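Local atomic coordinates of inositol monophosphatase (Zymomonas mobilis, PDB entry 4N81), a protein that probably hydrolyses phosphate monoesters such as inositol monophosphate, with magnesium as cofactor. Residues A13-R25 with L115-V128. Residues are numbered along the deposited sequence; the frame is centred on the assembly and turned at random.
Sequences AHRLADVAADIIR and LGIINQPIHQERWV
Arg-126 reaches from its strand to the helix and grips Asp-18 end-on. Arg-126 NH1 and NH2 both donate to Asp-18 OD1, with NH2 the closer at 2.8 Å. Arg-126 NH1 also donates to His-14 ND1 at 3.0 Å, in the ring plane and fairly straight at 163°. Ala-17 CB sits over one face of the guanidinium, 3.6 Å from Arg-126 NH2. Ile-117 CD1 lies over one face of the His-14 ring in a CH-pi contact, and Val-128 CG2 touches His-14 CE1. A leucine in place of Arg-126 would probably leave the Asp-18 carboxylate without its charged mate and His-14 ND1 without this donor. Helix 7-24 here lies on the antiparallel hairpin of strands 112-120 and 125-130, part of the larger sheet of the inositol monophosphatase fold. Segment 13-24 runs nearly along segment 115-120, at 25°. Val-19 and Ile-23 pack against helix 42-61. At the hairpin turn Ala-21 CB meets Pro-121 CB tightly, at 3.5 Å. Arg-25 grips Pro-121 O side-on with NE and NH1, the latter at 2.9 Å. The Arg-25 chain is extended up to a bend at chi3 (-67°), which brings NE and NH1 to Pro-121 O. Asp-22 OD2 accepts from Arg-25 NH2 in the guanidinium plane, as a salt bridge. In the second shell, Asn-119 OD1 accepts from Arg-126 NE at 2.8 Å. Water 1 bridges Asn-119 ND2 to Ala-17 O.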
# COMPACT_ATOMS: atom_id res chain seq x y z
N ALA A 13 -10.33 -14.70 -20.22
CA ALA A 13 -9.90 -14.25 -18.90
C ALA A 13 -9.82 -12.73 -18.86
O ALA A 13 -10.27 -12.08 -17.88
CB ALA A 13 -8.56 -14.89 -18.53
N HIS A 14 -9.34 -12.13 -19.95
CA HIS A 14 -9.35 -10.68 -20.04
C HIS A 14 -10.75 -10.12 -20.02
O HIS A 14 -11.00 -9.06 -19.42
CB HIS A 14 -8.68 -10.22 -21.35
CG HIS A 14 -7.18 -10.19 -21.27
ND1 HIS A 14 -6.49 -9.30 -20.48
CD2 HIS A 14 -6.23 -10.97 -21.87
CE1 HIS A 14 -5.19 -9.52 -20.59
NE2 HIS A 14 -5.00 -10.53 -21.42
N ARG A 15 -11.66 -10.84 -20.68
CA ARG A 15 -13.05 -10.35 -20.66
C ARG A 15 -13.66 -10.39 -19.26
O ARG A 15 -14.35 -9.44 -18.83
CB ARG A 15 -13.92 -11.15 -21.69
CG ARG A 15 -15.43 -10.90 -21.57
CD ARG A 15 -16.17 -10.99 -22.93
NE ARG A 15 -16.67 -12.32 -23.32
CZ ARG A 15 -15.99 -13.19 -24.06
NH1 ARG A 15 -14.74 -12.91 -24.46
NH2 ARG A 15 -16.53 -14.37 -24.39
N LEU A 16 -13.33 -11.44 -18.50
CA LEU A 16 -13.82 -11.54 -17.13
C LEU A 16 -13.22 -10.43 -16.30
O LEU A 16 -13.91 -9.80 -15.48
CB LEU A 16 -13.45 -12.91 -16.54
CG LEU A 16 -14.05 -14.12 -17.29
CD1 LEU A 16 -13.52 -15.37 -16.63
CD2 LEU A 16 -15.57 -14.13 -17.25
N ALA A 17 -11.95 -10.13 -16.53
CA ALA A 17 -11.35 -9.06 -15.72
C ALA A 17 -11.98 -7.72 -16.03
O ALA A 17 -12.20 -6.90 -15.09
CB ALA A 17 -9.81 -9.00 -15.88
N ASP A 18 -12.32 -7.50 -17.31
CA ASP A 18 -12.95 -6.23 -17.70
C ASP A 18 -14.34 -6.08 -17.09
O ASP A 18 -14.73 -5.01 -16.58
CB ASP A 18 -13.16 -6.16 -19.23
CG ASP A 18 -11.84 -6.06 -20.00
OD1 ASP A 18 -10.80 -5.76 -19.35
OD2 ASP A 18 -11.87 -6.26 -21.24
N VAL A 19 -15.08 -7.18 -17.11
CA VAL A 19 -16.43 -7.15 -16.58
C VAL A 19 -16.41 -6.88 -15.06
O VAL A 19 -17.18 -6.00 -14.51
CB VAL A 19 -17.13 -8.47 -16.95
CG1 VAL A 19 -18.38 -8.69 -16.12
CG2 VAL A 19 -17.42 -8.49 -18.49
N ALA A 20 -15.49 -7.57 -14.40
CA ALA A 20 -15.36 -7.35 -12.95
C ALA A 20 -14.94 -5.90 -12.64
O ALA A 20 -15.46 -5.26 -11.69
CB ALA A 20 -14.32 -8.35 -12.34
N ALA A 21 -14.03 -5.35 -13.47
CA ALA A 21 -13.48 -4.03 -13.19
C ALA A 21 -14.60 -3.01 -13.26
O ALA A 21 -14.69 -2.11 -12.41
CB ALA A 21 -12.39 -3.63 -14.22
N ASP A 22 -15.41 -3.11 -14.32
CA ASP A 22 -16.45 -2.09 -14.48
C ASP A 22 -17.48 -2.19 -13.38
O ASP A 22 -18.12 -1.20 -13.04
CB ASP A 22 -17.17 -2.21 -15.83
CG ASP A 22 -16.23 -1.90 -17.00
OD1 ASP A 22 -16.51 -2.34 -18.14
OD2 ASP A 22 -15.22 -1.21 -16.75
N ILE A 23 -17.69 -3.39 -12.84
CA ILE A 23 -18.65 -3.46 -11.73
C ILE A 23 -18.09 -2.91 -10.40
O ILE A 23 -18.78 -2.23 -9.64
CB ILE A 23 -19.09 -4.91 -11.55
CG1 ILE A 23 -20.01 -5.28 -12.70
CG2 ILE A 23 -19.73 -5.13 -10.18
CD1 ILE A 23 -20.10 -6.79 -12.92
N ILE A 24 -16.82 -3.23 -10.14
CA ILE A 24 -16.15 -2.90 -8.87
C ILE A 24 -15.80 -1.41 -8.75
O ILE A 24 -15.99 -0.81 -7.70
CB ILE A 24 -14.84 -3.72 -8.73
CG1 ILE A 24 -15.17 -5.22 -8.56
CG2 ILE A 24 -13.97 -3.18 -7.56
CD1 ILE A 24 -13.89 -6.19 -8.74
N ARG A 25 -15.37 -0.81 -9.85
CA ARG A 25 -14.84 0.57 -9.79
C ARG A 25 -15.76 1.61 -9.11
O ARG A 25 -15.31 2.36 -8.23
CB ARG A 25 -14.46 1.03 -11.20
CG ARG A 25 -13.71 2.36 -11.30
CD ARG A 25 -13.35 2.66 -12.80
NE ARG A 25 -12.36 1.71 -13.32
CZ ARG A 25 -12.63 0.77 -14.24
NH1 ARG A 25 -11.65 -0.07 -14.67
NH2 ARG A 25 -13.86 0.68 -14.73
N LEU A 115 -3.19 -20.67 -15.79
CA LEU A 115 -3.37 -19.31 -16.35
C LEU A 115 -3.80 -18.42 -15.21
O LEU A 115 -4.58 -18.87 -14.39
CB LEU A 115 -4.52 -19.38 -17.42
CG LEU A 115 -5.09 -18.17 -18.15
CD1 LEU A 115 -5.99 -18.76 -19.26
CD2 LEU A 115 -5.91 -17.27 -17.30
N GLY A 116 -3.31 -17.18 -15.14
CA GLY A 116 -3.70 -16.30 -14.05
C GLY A 116 -3.68 -14.86 -14.50
O GLY A 116 -2.80 -14.45 -15.27
N ILE A 117 -4.62 -14.06 -14.01
CA ILE A 117 -4.60 -12.62 -14.21
C ILE A 117 -4.74 -11.97 -12.83
O ILE A 117 -5.58 -12.44 -11.99
CB ILE A 117 -5.76 -12.15 -15.16
CG1 ILE A 117 -5.45 -12.55 -16.62
CG2 ILE A 117 -5.95 -10.62 -15.09
CD1 ILE A 117 -6.48 -12.04 -17.65
N ILE A 118 -3.93 -10.94 -12.60
CA ILE A 118 -4.19 -9.97 -11.52
C ILE A 118 -4.59 -8.68 -12.21
O ILE A 118 -3.84 -8.17 -13.04
CB ILE A 118 -2.92 -9.61 -10.69
CG1 ILE A 118 -2.34 -10.86 -9.94
CG2 ILE A 118 -3.26 -8.51 -9.67
CD1 ILE A 118 -0.79 -10.67 -9.56
N ASN A 119 -5.74 -8.12 -11.83
CA ASN A 119 -6.12 -6.85 -12.42
C ASN A 119 -6.44 -5.83 -11.36
O ASN A 119 -7.33 -6.06 -10.55
CB ASN A 119 -7.35 -7.00 -13.32
CG ASN A 119 -7.65 -5.70 -14.10
OD1 ASN A 119 -6.84 -5.27 -14.90
ND2 ASN A 119 -8.80 -5.07 -13.83
N GLN A 120 -5.77 -4.68 -11.43
CA GLN A 120 -6.06 -3.59 -10.48
C GLN A 120 -6.91 -2.65 -11.30
O GLN A 120 -6.42 -1.97 -12.21
CB GLN A 120 -4.71 -2.90 -10.11
CG GLN A 120 -4.73 -2.33 -8.66
CD GLN A 120 -5.96 -1.44 -8.43
OE1 GLN A 120 -6.20 -0.50 -9.17
NE2 GLN A 120 -6.73 -1.76 -7.41
N PRO A 121 -8.23 -2.59 -10.97
CA PRO A 121 -9.14 -1.88 -11.87
C PRO A 121 -9.14 -0.37 -11.68
O PRO A 121 -9.73 0.32 -12.51
CB PRO A 121 -10.51 -2.47 -11.53
CG PRO A 121 -10.36 -2.91 -10.04
CD PRO A 121 -8.94 -3.42 -9.97
N ILE A 122 -8.52 0.13 -10.60
CA ILE A 122 -8.53 1.59 -10.40
C ILE A 122 -7.40 2.20 -11.23
O ILE A 122 -7.61 3.15 -11.99
CB ILE A 122 -8.35 1.95 -8.89
CG1 ILE A 122 -9.38 1.18 -8.04
CG2 ILE A 122 -8.47 3.51 -8.66
CD1 ILE A 122 -10.86 1.32 -8.53
N HIS A 123 -6.20 1.65 -11.09
CA HIS A 123 -5.05 2.17 -11.88
C HIS A 123 -4.77 1.49 -13.19
O HIS A 123 -3.84 1.87 -13.91
CB HIS A 123 -3.84 2.36 -10.98
CG HIS A 123 -4.12 3.43 -9.96
ND1 HIS A 123 -3.93 3.25 -8.60
CD2 HIS A 123 -4.68 4.66 -10.11
CE1 HIS A 123 -4.32 4.34 -7.97
NE2 HIS A 123 -4.79 5.21 -8.85
N GLN A 124 -5.60 0.51 -13.51
CA GLN A 124 -5.47 -0.23 -14.79
C GLN A 124 -4.09 -0.86 -14.92
O GLN A 124 -3.33 -0.55 -15.84
CB GLN A 124 -5.75 0.69 -15.98
CG GLN A 124 -6.88 1.65 -15.75
CD GLN A 124 -8.17 1.01 -16.01
OE1 GLN A 124 -8.45 -0.08 -15.49
NE2 GLN A 124 -8.99 1.65 -16.84
N GLU A 125 -3.77 -1.74 -13.99
CA GLU A 125 -2.53 -2.48 -14.05
C GLU A 125 -2.95 -3.94 -14.10
O GLU A 125 -3.63 -4.43 -13.17
CB GLU A 125 -1.77 -2.23 -12.75
CG GLU A 125 -1.48 -0.72 -12.53
CD GLU A 125 -0.70 -0.44 -11.23
OE1 GLU A 125 0.43 0.12 -11.30
OE2 GLU A 125 -1.24 -0.77 -10.15
N ARG A 126 -2.46 -4.65 -15.12
CA ARG A 126 -2.90 -6.01 -15.35
C ARG A 126 -1.70 -6.93 -15.62
O ARG A 126 -0.93 -6.70 -16.58
CB ARG A 126 -3.88 -6.07 -16.53
CG ARG A 126 -4.41 -7.51 -16.75
CD ARG A 126 -5.58 -7.55 -17.80
NE ARG A 126 -6.71 -6.76 -17.31
CZ ARG A 126 -7.88 -6.64 -17.93
NH1 ARG A 126 -8.13 -7.27 -19.08
NH2 ARG A 126 -8.82 -5.87 -17.39
N TRP A 127 -1.54 -7.93 -14.76
CA TRP A 127 -0.52 -8.97 -14.93
C TRP A 127 -1.20 -10.20 -15.54
O TRP A 127 -2.26 -10.58 -15.06
CB TRP A 127 -0.05 -9.40 -13.53
CG TRP A 127 0.84 -8.43 -12.79
CD1 TRP A 127 2.23 -8.47 -12.73
CD2 TRP A 127 0.42 -7.31 -12.01
NE1 TRP A 127 2.68 -7.39 -11.96
CE2 TRP A 127 1.60 -6.69 -11.48
CE3 TRP A 127 -0.83 -6.73 -11.72
CZ2 TRP A 127 1.55 -5.57 -10.62
CZ3 TRP A 127 -0.88 -5.60 -10.87
CH2 TRP A 127 0.30 -5.04 -10.33
N VAL A 128 -0.59 -10.82 -16.57
CA VAL A 128 -1.14 -12.04 -17.16
C VAL A 128 -0.04 -13.09 -17.21
O VAL A 128 1.02 -12.85 -17.80
CB VAL A 128 -1.60 -11.80 -18.61
CG1 VAL A 128 -2.27 -13.08 -19.17
CG2 VAL A 128 -2.56 -10.60 -18.65
O HOH W 1 -10.99 -6.28 -12.36
O HOH W 2 -10.15 3.77 -12.68